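Local coordinates for protein DNA alpha-glucosyltransferase (Enterobacteria phage T4, PDB 1XV5) that is a phage glucosyltransferase of the GT-B clan, built from two domains that each carry a parallel beta sheet, and binds UDP in this model, at residues A[20-25]-A[54-59]; A[26-31]-A[394-399]; A[345-350]-A[358-363]. All coordinates share one frame; numbering follows the deposited sequence.

Interaction 1. Residues A[20-25]-A[54-59]; sequences FSLEQR and KSFSIP
The guanidinium of Arg25 lies flat on one face of the Phe56 ring, and Leu22 closes in on the edge of the same ring. The two planes are only 9° apart. Arg25 CZ stands 3.5 Å from the Phe56 centroid, close to the ring normal, so this is a stacked cation-pi pair in which the ring's electrons face the spread positive charge. Arg25 NE comes to 3.3 Å from Phe56 CD2, while NH1 reaches over Phe56 CG and NH2 over the CZ side, so the whole group is laid out across the ring. With CG anti to the backbone N (chi1 167°) and the chain extended as far as NE, Arg25 spans the distance from the helix to the loop; rotation about CD-NE (chi4 -78°) then lays the guanidinium flat on the ring. Leu22 CD2 sits near the ring plane beside the CE2-CZ edge, 3.8 Å from both Phe56 CE2 and Phe56 CZ. Leu37 of strand 34-40 touches both Leu22 and Phe56, and Arg25 also packs on Ile6 of strand 3-8. The contact therefore ties helix 17-30, which lies against the first parallel sheet, to the loop entering an edge strand of that sheet, 58-60.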
loop_
_atom_site.group_PDB
_atom_site.type_symbol
_atom_site.label_atom_id
_atom_site.label_comp_id
_atom_site.label_asym_id
_atom_site.label_seq_id
_atom_site.Cartn_x
_atom_site.Cartn_y
_atom_site.Cartn_z
ATOM N N PHE A 20 3.902 -0.540 5.373
ATOM C CA PHE A 20 3.909 0.714 6.112
ATOM C C PHE A 20 4.571 0.514 7.472
ATOM O O PHE A 20 5.431 1.290 7.874
ATOM C CB PHE A 20 2.479 1.218 6.321
ATOM C CG PHE A 20 2.390 2.443 7.185
ATOM C CD1 PHE A 20 2.613 3.707 6.653
ATOM C CD2 PHE A 20 2.095 2.330 8.543
ATOM C CE1 PHE A 20 2.542 4.842 7.453
ATOM C CE2 PHE A 20 2.021 3.463 9.358
ATOM C CZ PHE A 20 2.244 4.719 8.815
ATOM N N SER A 21 4.161 -0.537 8.176
ATOM C CA SER A 21 4.713 -0.814 9.496
ATOM C C SER A 21 6.228 -0.996 9.475
ATOM O O SER A 21 6.921 -0.548 10.387
ATOM C CB SER A 21 4.039 -2.052 10.094
ATOM O OG SER A 21 2.659 -1.804 10.317
ATOM N N LEU A 22 6.742 -1.646 8.435
ATOM C CA LEU A 22 8.178 -1.870 8.329
ATOM C C LEU A 22 8.916 -0.580 7.985
ATOM O O LEU A 22 9.993 -0.310 8.521
ATOM C CB LEU A 22 8.465 -2.950 7.281
ATOM C CG LEU A 22 7.869 -4.329 7.599
ATOM C CD1 LEU A 22 8.205 -5.314 6.488
ATOM C CD2 LEU A 22 8.414 -4.828 8.930
ATOM N N GLU A 23 8.337 0.220 7.093
ATOM C CA GLU A 23 8.946 1.489 6.706
ATOM C C GLU A 23 8.900 2.444 7.895
ATOM O O GLU A 23 9.812 3.247 8.096
ATOM C CB GLU A 23 8.195 2.094 5.513
ATOM C CG GLU A 23 8.379 1.310 4.227
ATOM C CD GLU A 23 9.764 1.483 3.628
ATOM O OE1 GLU A 23 10.168 0.634 2.807
ATOM O OE2 GLU A 23 10.448 2.472 3.965
ATOM N N GLN A 24 7.826 2.349 8.676
ATOM C CA GLN A 24 7.648 3.179 9.861
ATOM C C GLN A 24 8.738 2.826 10.869
ATOM O O GLN A 24 9.375 3.706 11.445
ATOM C CB GLN A 24 6.266 2.922 10.467
ATOM C CG GLN A 24 5.854 3.870 11.581
ATOM C CD GLN A 24 4.371 3.765 11.884
ATOM O OE1 GLN A 24 3.679 4.773 12.035
ATOM N NE2 GLN A 24 3.876 2.539 11.971
ATOM N N ARG A 25 8.948 1.531 11.077
ATOM C CA ARG A 25 9.979 1.080 12.002
ATOM C C ARG A 25 11.330 1.620 11.544
ATOM O O ARG A 25 12.085 2.177 12.338
ATOM C CB ARG A 25 10.014 -0.452 12.051
ATOM C CG ARG A 25 11.245 -1.035 12.731
ATOM C CD ARG A 25 11.126 -2.550 12.869
ATOM N NE ARG A 25 12.327 -3.156 13.441
ATOM C CZ ARG A 25 13.447 -3.384 12.762
ATOM N NH1 ARG A 25 14.491 -3.937 13.367
ATOM N NH2 ARG A 25 13.521 -3.079 11.473
ATOM N N LYS A 54 10.960 -11.291 9.700
ATOM C CA LYS A 54 11.177 -12.409 10.609
ATOM C C LYS A 54 12.294 -12.281 11.640
ATOM O O LYS A 54 12.193 -12.845 12.729
ATOM C CB LYS A 54 11.369 -13.692 9.799
ATOM C CG LYS A 54 10.134 -14.105 9.009
ATOM C CD LYS A 54 10.439 -15.260 8.069
ATOM C CE LYS A 54 9.246 -15.584 7.180
ATOM N NZ LYS A 54 9.608 -16.550 6.101
ATOM N N SER A 55 13.346 -11.534 11.321
ATOM C CA SER A 55 14.466 -11.389 12.246
ATOM C C SER A 55 14.223 -10.428 13.409
ATOM O O SER A 55 15.047 -10.340 14.320
ATOM C CB SER A 55 15.722 -10.946 11.488
ATOM O OG SER A 55 15.602 -9.608 11.040
ATOM N N PHE A 56 13.106 -9.708 13.388
ATOM C CA PHE A 56 12.821 -8.764 14.465
ATOM C C PHE A 56 11.354 -8.675 14.885
ATOM O O PHE A 56 11.056 -8.231 15.993
ATOM C CB PHE A 56 13.317 -7.363 14.086
ATOM C CG PHE A 56 12.778 -6.863 12.772
ATOM C CD1 PHE A 56 13.500 -7.043 11.596
ATOM C CD2 PHE A 56 11.537 -6.239 12.707
ATOM C CE1 PHE A 56 12.993 -6.609 10.370
ATOM C CE2 PHE A 56 11.021 -5.802 11.487
ATOM C CZ PHE A 56 11.750 -5.988 10.316
ATOM N N SER A 57 10.442 -9.085 14.010
ATOM C CA SER A 57 9.016 -9.017 14.328
ATOM C C SER A 57 8.670 -9.903 15.518
ATOM O O SER A 57 9.184 -11.013 15.646
ATOM C CB SER A 57 8.175 -9.434 13.123
ATOM O OG SER A 57 8.382 -10.798 12.815
ATOM N N ILE A 58 7.785 -9.407 16.376
ATOM C CA ILE A 58 7.369 -10.134 17.571
ATOM C C ILE A 58 5.923 -10.616 17.481
ATOM O O ILE A 58 4.984 -9.828 17.602
ATOM C CB ILE A 58 7.502 -9.249 18.826
ATOM C CG1 ILE A 58 8.939 -8.742 18.954
ATOM C CG2 ILE A 58 7.100 -10.038 20.069
ATOM C CD1 ILE A 58 9.125 -7.693 20.037
ATOM N N PRO A 59 5.725 -11.922 17.261
ATOM C CA PRO A 59 4.364 -12.448 17.170
ATOM C C PRO A 59 3.788 -12.724 18.556
ATOM O O PRO A 59 4.522 -13.054 19.487
ATOM C CB PRO A 59 4.550 -13.724 16.359
ATOM C CG PRO A 59 5.877 -14.207 16.832
ATOM C CD PRO A 59 6.712 -12.943 16.866
#

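Interaction 2. Residues A[26-31]-A[394-399]; sequences DWFIKN and EQFDII
Phe396 reaches from its helix to Trp27 and Phe28, meeting Trp27 CH2 with its CB and Phe28 CE2 at its ring edge. The Trp27 and Phe396 side chains cross at about a right angle, but their rings are oblique: the Trp27 six-membered ring and the Phe396 ring have centroids 5.6 Å apart and planes at 51°. The indole leads with its far end, Trp27 CH2 coming to 3.6 Å from Phe396 CB, and Trp27 CZ3 lies 3.7 Å from Phe396 CD2. A fully extended first torsion (chi1 -180°) carries the Phe396 ring out toward the other helix. Phe28 CE2 stands 3.9 Å from Phe396 CD2. Within helix 17-30 the two neighbours also pack together, Trp27 CE3 sitting over the centre of one face of the Phe28 ring, so Phe396 meets a pair already in contact. The interface is apolar and mostly buried. His33 and Met2 add to the surroundings of Phe396, and Phe392, one turn earlier on its helix, meets Trp27 as well. Phe28 leans on Val35 of strand 34-40, and Ile399 packs on strands 109-114 and 137-140, so C-terminal helix 388-399 and helix 17-30 sit together against the first sheet.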
loop_
_atom_site.group_PDB
_atom_site.type_symbol
_atom_site.label_atom_id
_atom_site.label_comp_id
_atom_site.label_asym_id
_atom_site.label_seq_id
_atom_site.Cartn_x
_atom_site.Cartn_y
_atom_site.Cartn_z
ATOM N N ASP A 26 11.625 1.471 10.256
ATOM C CA ASP A 26 12.898 1.942 9.715
ATOM C C ASP A 26 13.124 3.431 9.950
ATOM O O ASP A 26 14.225 3.849 10.308
ATOM C CB ASP A 26 12.995 1.664 8.209
ATOM C CG ASP A 26 13.183 0.192 7.888
ATOM O OD1 ASP A 26 13.610 -0.575 8.777
ATOM O OD2 ASP A 26 12.920 -0.195 6.732
ATOM N N TRP A 27 12.087 4.236 9.742
ATOM C CA TRP A 27 12.224 5.675 9.932
ATOM C C TRP A 27 12.524 6.010 11.392
ATOM O O TRP A 27 13.429 6.787 11.677
ATOM C CB TRP A 27 10.953 6.408 9.487
ATOM C CG TRP A 27 11.085 7.904 9.590
ATOM C CD1 TRP A 27 11.616 8.751 8.654
ATOM C CD2 TRP A 27 10.744 8.717 10.718
ATOM N NE1 TRP A 27 11.628 10.042 9.136
ATOM C CE2 TRP A 27 11.097 10.048 10.399
ATOM C CE3 TRP A 27 10.175 8.450 11.971
ATOM C CZ2 TRP A 27 10.899 11.109 11.288
ATOM C CZ3 TRP A 27 9.979 9.508 12.855
ATOM C CH2 TRP A 27 10.341 10.819 12.507
ATOM N N PHE A 28 11.770 5.419 12.317
ATOM C CA PHE A 28 11.995 5.690 13.733
ATOM C C PHE A 28 13.394 5.292 14.187
ATOM O O PHE A 28 14.044 6.037 14.922
ATOM C CB PHE A 28 10.943 4.991 14.601
ATOM C CG PHE A 28 9.656 5.754 14.717
ATOM C CD1 PHE A 28 8.554 5.411 13.941
ATOM C CD2 PHE A 28 9.555 6.840 15.580
ATOM C CE1 PHE A 28 7.370 6.140 14.024
ATOM C CE2 PHE A 28 8.377 7.575 15.671
ATOM C CZ PHE A 28 7.282 7.226 14.893
ATOM N N ILE A 29 13.856 4.121 13.755
ATOM C CA ILE A 29 15.190 3.652 14.122
ATOM C C ILE A 29 16.237 4.570 13.500
ATOM O O ILE A 29 17.218 4.938 14.140
ATOM C CB ILE A 29 15.447 2.209 13.627
ATOM C CG1 ILE A 29 14.540 1.230 14.373
ATOM C CG2 ILE A 29 16.914 1.833 13.837
ATOM C CD1 ILE A 29 14.724 -0.221 13.952
ATOM N N LYS A 30 16.013 4.935 12.244
ATOM C CA LYS A 30 16.926 5.805 11.518
ATOM C C LYS A 30 17.050 7.148 12.230
ATOM O O LYS A 30 18.110 7.780 12.208
ATOM C CB LYS A 30 16.405 6.013 10.093
ATOM C CG LYS A 30 17.339 6.774 9.167
ATOM C CD LYS A 30 16.786 6.771 7.745
ATOM C CE LYS A 30 17.715 7.479 6.776
ATOM N NZ LYS A 30 17.917 8.904 7.154
ATOM N N ASN A 31 15.967 7.575 12.870
ATOM C CA ASN A 31 15.960 8.846 13.574
ATOM C C ASN A 31 16.248 8.748 15.071
ATOM O O ASN A 31 15.866 9.628 15.844
ATOM C CB ASN A 31 14.640 9.574 13.321
ATOM C CG ASN A 31 14.519 10.072 11.889
ATOM O OD1 ASN A 31 14.303 9.292 10.959
ATOM N ND2 ASN A 31 14.681 11.375 11.704
ATOM N N GLU A 394 6.461 14.686 8.875
ATOM C CA GLU A 394 5.191 15.397 8.965
ATOM C C GLU A 394 4.298 14.713 10.004
ATOM O O GLU A 394 3.692 15.370 10.849
ATOM C CB GLU A 394 4.476 15.398 7.607
ATOM C CG GLU A 394 3.152 16.160 7.602
ATOM C CD GLU A 394 2.369 15.986 6.307
ATOM O OE1 GLU A 394 2.954 16.188 5.220
ATOM O OE2 GLU A 394 1.168 15.652 6.381
ATOM N N GLN A 395 4.229 13.387 9.939
ATOM C CA GLN A 395 3.401 12.621 10.863
ATOM C C GLN A 395 3.944 12.694 12.285
ATOM O O GLN A 395 3.180 12.803 13.240
ATOM C CB GLN A 395 3.307 11.165 10.390
ATOM C CG GLN A 395 2.717 11.062 8.983
ATOM C CD GLN A 395 2.861 9.695 8.348
ATOM O OE1 GLN A 395 2.868 9.575 7.120
ATOM N NE2 GLN A 395 2.966 8.657 9.171
ATOM N N PHE A 396 5.264 12.646 12.419
ATOM C CA PHE A 396 5.890 12.715 13.733
ATOM C C PHE A 396 5.556 14.044 14.410
ATOM O O PHE A 396 5.276 14.087 15.610
ATOM C CB PHE A 396 7.408 12.554 13.603
ATOM C CG PHE A 396 8.140 12.606 14.917
ATOM C CD1 PHE A 396 8.560 13.821 15.450
ATOM C CD2 PHE A 396 8.395 11.439 15.630
ATOM C CE1 PHE A 396 9.223 13.873 16.674
ATOM C CE2 PHE A 396 9.060 11.482 16.859
ATOM C CZ PHE A 396 9.473 12.702 17.377
ATOM N N ASP A 397 5.580 15.125 13.640
ATOM C CA ASP A 397 5.270 16.441 14.189
ATOM C C ASP A 397 3.827 16.517 14.672
ATOM O O ASP A 397 3.535 17.149 15.689
ATOM C CB ASP A 397 5.546 17.523 13.143
ATOM C CG ASP A 397 7.029 17.744 12.922
ATOM O OD1 ASP A 397 7.394 18.443 11.953
ATOM O OD2 ASP A 397 7.830 17.223 13.727
ATOM N N ILE A 398 2.927 15.864 13.944
ATOM C CA ILE A 398 1.517 15.846 14.309
ATOM C C ILE A 398 1.308 14.985 15.555
ATOM O O ILE A 398 0.514 15.325 16.434
ATOM C CB ILE A 398 0.658 15.276 13.158
ATOM C CG1 ILE A 398 0.654 16.254 11.981
ATOM C CG2 ILE A 398 -0.763 15.002 13.644
ATOM C CD1 ILE A 398 -0.042 15.719 10.732
ATOM N N ILE A 399 2.029 13.872 15.630
ATOM C CA ILE A 399 1.908 12.961 16.763
ATOM C C ILE A 399 2.399 13.577 18.068
ATOM O O ILE A 399 1.780 13.400 19.117
ATOM C CB ILE A 399 2.695 11.652 16.503
ATOM C CG1 ILE A 399 2.043 10.883 15.349
ATOM C CG2 ILE A 399 2.739 10.803 17.769
ATOM C CD1 ILE A 399 2.777 9.626 14.948
#

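Interaction 3. Residues A[345-350]-A[358-363]; sequences GIIWFD and FERIKE
Ile347 pushes its CD1 methyl between two residues of the helix, at 3.9 Å from Ile361 CG1 and 4.0 Å from Arg360 CG. Ile347 CG1 keeps the same 4.0 Å from Arg360 CG, so the aliphatic root of the arginine lies against the whole outer branch of the isoleucine. The Ile347 and Ile361 side chains cross at about a right angle and touch through Ile347 CD1 against Ile361 CG1. All of this is van der Waals packing. The Arg360 chain is bent at chi2 (55°), which turns the rest of the side chain away from the line of its root and lets the charged group join Glu363 on the next turn. There Arg360 NH1 donates to Glu363 OE1 in a salt bridge whose modelled length, 2.5 Å, is doubtfully short. The carboxylate oxygen lies in the guanidinium plane, yet the arginine meets it from well above the carboxylate plane. The charged end thus pairs within the helix while Arg360 CG packs on Ile347.

Further out, Ile319 and Val321 of strand 319-323 and Thr357 also touch Ile347, while Phe218 of helix 212-223 touches Ile361. Strand 347-349 pairs in parallel with strand 319-323 as one edge strand of the second sheet. Its run into helix 354-365, packed back on the strand, is a beta-alpha unit of the Rossmann-like C-terminal domain of a GT-B enzyme.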
loop_
_atom_site.group_PDB
_atom_site.type_symbol
_atom_site.label_atom_id
_atom_site.label_comp_id
_atom_site.label_asym_id
_atom_site.label_seq_id
_atom_site.Cartn_x
_atom_site.Cartn_y
_atom_site.Cartn_z
ATOM N N GLY A 345 7.499 12.420 -15.881
ATOM C CA GLY A 345 8.055 11.239 -16.511
ATOM C C GLY A 345 7.085 10.074 -16.417
ATOM O O GLY A 345 7.264 9.050 -17.070
ATOM N N ILE A 346 6.050 10.234 -15.598
ATOM C CA ILE A 346 5.042 9.194 -15.432
ATOM C C ILE A 346 4.133 9.158 -16.657
ATOM O O ILE A 346 3.747 10.204 -17.180
ATOM C CB ILE A 346 4.163 9.463 -14.188
ATOM C CG1 ILE A 346 5.008 9.343 -12.918
ATOM C CG2 ILE A 346 2.976 8.497 -14.166
ATOM C CD1 ILE A 346 4.350 9.937 -11.675
ATOM N N ILE A 347 3.810 7.958 -17.122
ATOM C CA ILE A 347 2.911 7.813 -18.262
ATOM C C ILE A 347 1.524 7.613 -17.670
ATOM O O ILE A 347 1.287 6.645 -16.946
ATOM C CB ILE A 347 3.293 6.600 -19.131
ATOM C CG1 ILE A 347 4.655 6.858 -19.787
ATOM C CG2 ILE A 347 2.209 6.339 -20.179
ATOM C CD1 ILE A 347 5.170 5.727 -20.661
ATOM N N TRP A 348 0.611 8.536 -17.957
ATOM C CA TRP A 348 -0.737 8.431 -17.414
ATOM C C TRP A 348 -1.670 7.651 -18.330
ATOM O O TRP A 348 -2.187 8.172 -19.320
ATOM C CB TRP A 348 -1.301 9.828 -17.119
ATOM C CG TRP A 348 -0.468 10.583 -16.111
ATOM C CD1 TRP A 348 0.421 11.591 -16.366
ATOM C CD2 TRP A 348 -0.416 10.351 -14.696
ATOM N NE1 TRP A 348 1.022 12.000 -15.196
ATOM C CE2 TRP A 348 0.528 11.254 -14.158
ATOM C CE3 TRP A 348 -1.074 9.465 -13.833
ATOM C CZ2 TRP A 348 0.830 11.299 -12.791
ATOM C CZ3 TRP A 348 -0.771 9.509 -12.470
ATOM C CH2 TRP A 348 0.173 10.421 -11.966
ATOM N N PHE A 349 -1.861 6.384 -17.978
ATOM C CA PHE A 349 -2.710 5.457 -18.713
ATOM C C PHE A 349 -4.103 6.047 -18.890
ATOM O O PHE A 349 -4.788 6.335 -17.914
ATOM C CB PHE A 349 -2.785 4.143 -17.936
ATOM C CG PHE A 349 -3.468 3.029 -18.674
ATOM C CD1 PHE A 349 -4.858 2.970 -18.748
ATOM C CD2 PHE A 349 -2.719 2.027 -19.280
ATOM C CE1 PHE A 349 -5.494 1.921 -19.416
ATOM C CE2 PHE A 349 -3.342 0.974 -19.951
ATOM C CZ PHE A 349 -4.735 0.923 -20.018
ATOM N N ASP A 350 -4.518 6.212 -20.142
ATOM C CA ASP A 350 -5.823 6.791 -20.451
ATOM C C ASP A 350 -6.716 5.747 -21.109
ATOM O O ASP A 350 -6.520 5.405 -22.277
ATOM C CB ASP A 350 -5.651 7.980 -21.399
ATOM C CG ASP A 350 -6.921 8.791 -21.551
ATOM O OD1 ASP A 350 -8.009 8.254 -21.258
ATOM O OD2 ASP A 350 -6.831 9.963 -21.975
ATOM N N PHE A 358 -0.002 3.967 -25.560
ATOM C CA PHE A 358 0.970 3.054 -26.143
ATOM C C PHE A 358 1.976 3.788 -27.028
ATOM O O PHE A 358 3.131 3.385 -27.125
ATOM C CB PHE A 358 0.272 1.955 -26.942
ATOM C CG PHE A 358 1.213 0.904 -27.448
ATOM C CD1 PHE A 358 2.092 0.268 -26.573
ATOM C CD2 PHE A 358 1.239 0.560 -28.797
ATOM C CE1 PHE A 358 2.985 -0.692 -27.031
ATOM C CE2 PHE A 358 2.127 -0.401 -29.269
ATOM C CZ PHE A 358 3.002 -1.028 -28.384
ATOM N N GLU A 359 1.541 4.869 -27.669
ATOM C CA GLU A 359 2.445 5.635 -28.521
ATOM C C GLU A 359 3.587 6.214 -27.695
ATOM O O GLU A 359 4.732 6.247 -28.140
ATOM C CB GLU A 359 1.686 6.752 -29.240
ATOM C CG GLU A 359 0.737 6.233 -30.311
ATOM C CD GLU A 359 1.465 5.491 -31.423
ATOM O OE1 GLU A 359 0.807 4.746 -32.179
ATOM O OE2 GLU A 359 2.698 5.656 -31.547
ATOM N N ARG A 360 3.276 6.655 -26.481
ATOM C CA ARG A 360 4.294 7.220 -25.604
ATOM C C ARG A 360 5.247 6.106 -25.169
ATOM O O ARG A 360 6.460 6.304 -25.091
ATOM C CB ARG A 360 3.631 7.877 -24.389
ATOM C CG ARG A 360 4.600 8.557 -23.417
ATOM C CD ARG A 360 5.488 9.599 -24.102
ATOM N NE ARG A 360 6.227 10.392 -23.121
ATOM C CZ ARG A 360 7.191 11.258 -23.417
ATOM N NH1 ARG A 360 7.553 11.456 -24.679
ATOM N NH2 ARG A 360 7.795 11.933 -22.447
ATOM N N ILE A 361 4.691 4.931 -24.895
ATOM C CA ILE A 361 5.490 3.784 -24.490
ATOM C C ILE A 361 6.462 3.412 -25.611
ATOM O O ILE A 361 7.636 3.139 -25.365
ATOM C CB ILE A 361 4.581 2.579 -24.158
ATOM C CG1 ILE A 361 3.820 2.863 -22.861
ATOM C CG2 ILE A 361 5.407 1.304 -24.045
ATOM C CD1 ILE A 361 2.779 1.806 -22.503
ATOM N N LYS A 362 5.975 3.404 -26.846
ATOM C CA LYS A 362 6.839 3.077 -27.969
ATOM C C LYS A 362 7.931 4.133 -28.129
ATOM O O LYS A 362 9.059 3.819 -28.510
ATOM C CB LYS A 362 6.020 2.958 -29.257
ATOM C CG LYS A 362 5.121 1.727 -29.296
ATOM C CD LYS A 362 4.507 1.510 -30.676
ATOM C CE LYS A 362 3.559 2.633 -31.059
ATOM N NZ LYS A 362 3.045 2.450 -32.447
ATOM N N GLU A 363 7.594 5.385 -27.833
ATOM C CA GLU A 363 8.564 6.466 -27.944
ATOM C C GLU A 363 9.720 6.263 -26.963
ATOM O O GLU A 363 10.886 6.344 -27.343
ATOM C CB GLU A 363 7.881 7.815 -27.690
ATOM C CG GLU A 363 8.835 8.996 -27.611
ATOM C CD GLU A 363 8.109 10.326 -27.572
ATOM O OE1 GLU A 363 7.039 10.402 -26.929
ATOM O OE2 GLU A 363 8.613 11.298 -28.180
#

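How the interactions relate
Interactions 1 and 2 share helix 17-30 of the first Rossmann-like domain: one uses its middle, the other its C-terminal end, and they touch where Phe20 packs on Gln395. Interaction 3 belongs to the second domain, on the opposite side of the chain's centre from interaction 1, with nearest atoms about 18 Å from either of the others. Interaction 2 is a buried aromatic cluster joining parts of the chain more than 360 residues apart, and interaction 3 is a buried aliphatic contact between close neighbours in sequence. Interaction 1 is only partly buried and is the one that brings a charge onto an aromatic face. In interaction 3 the charged group pairs within its own helix instead.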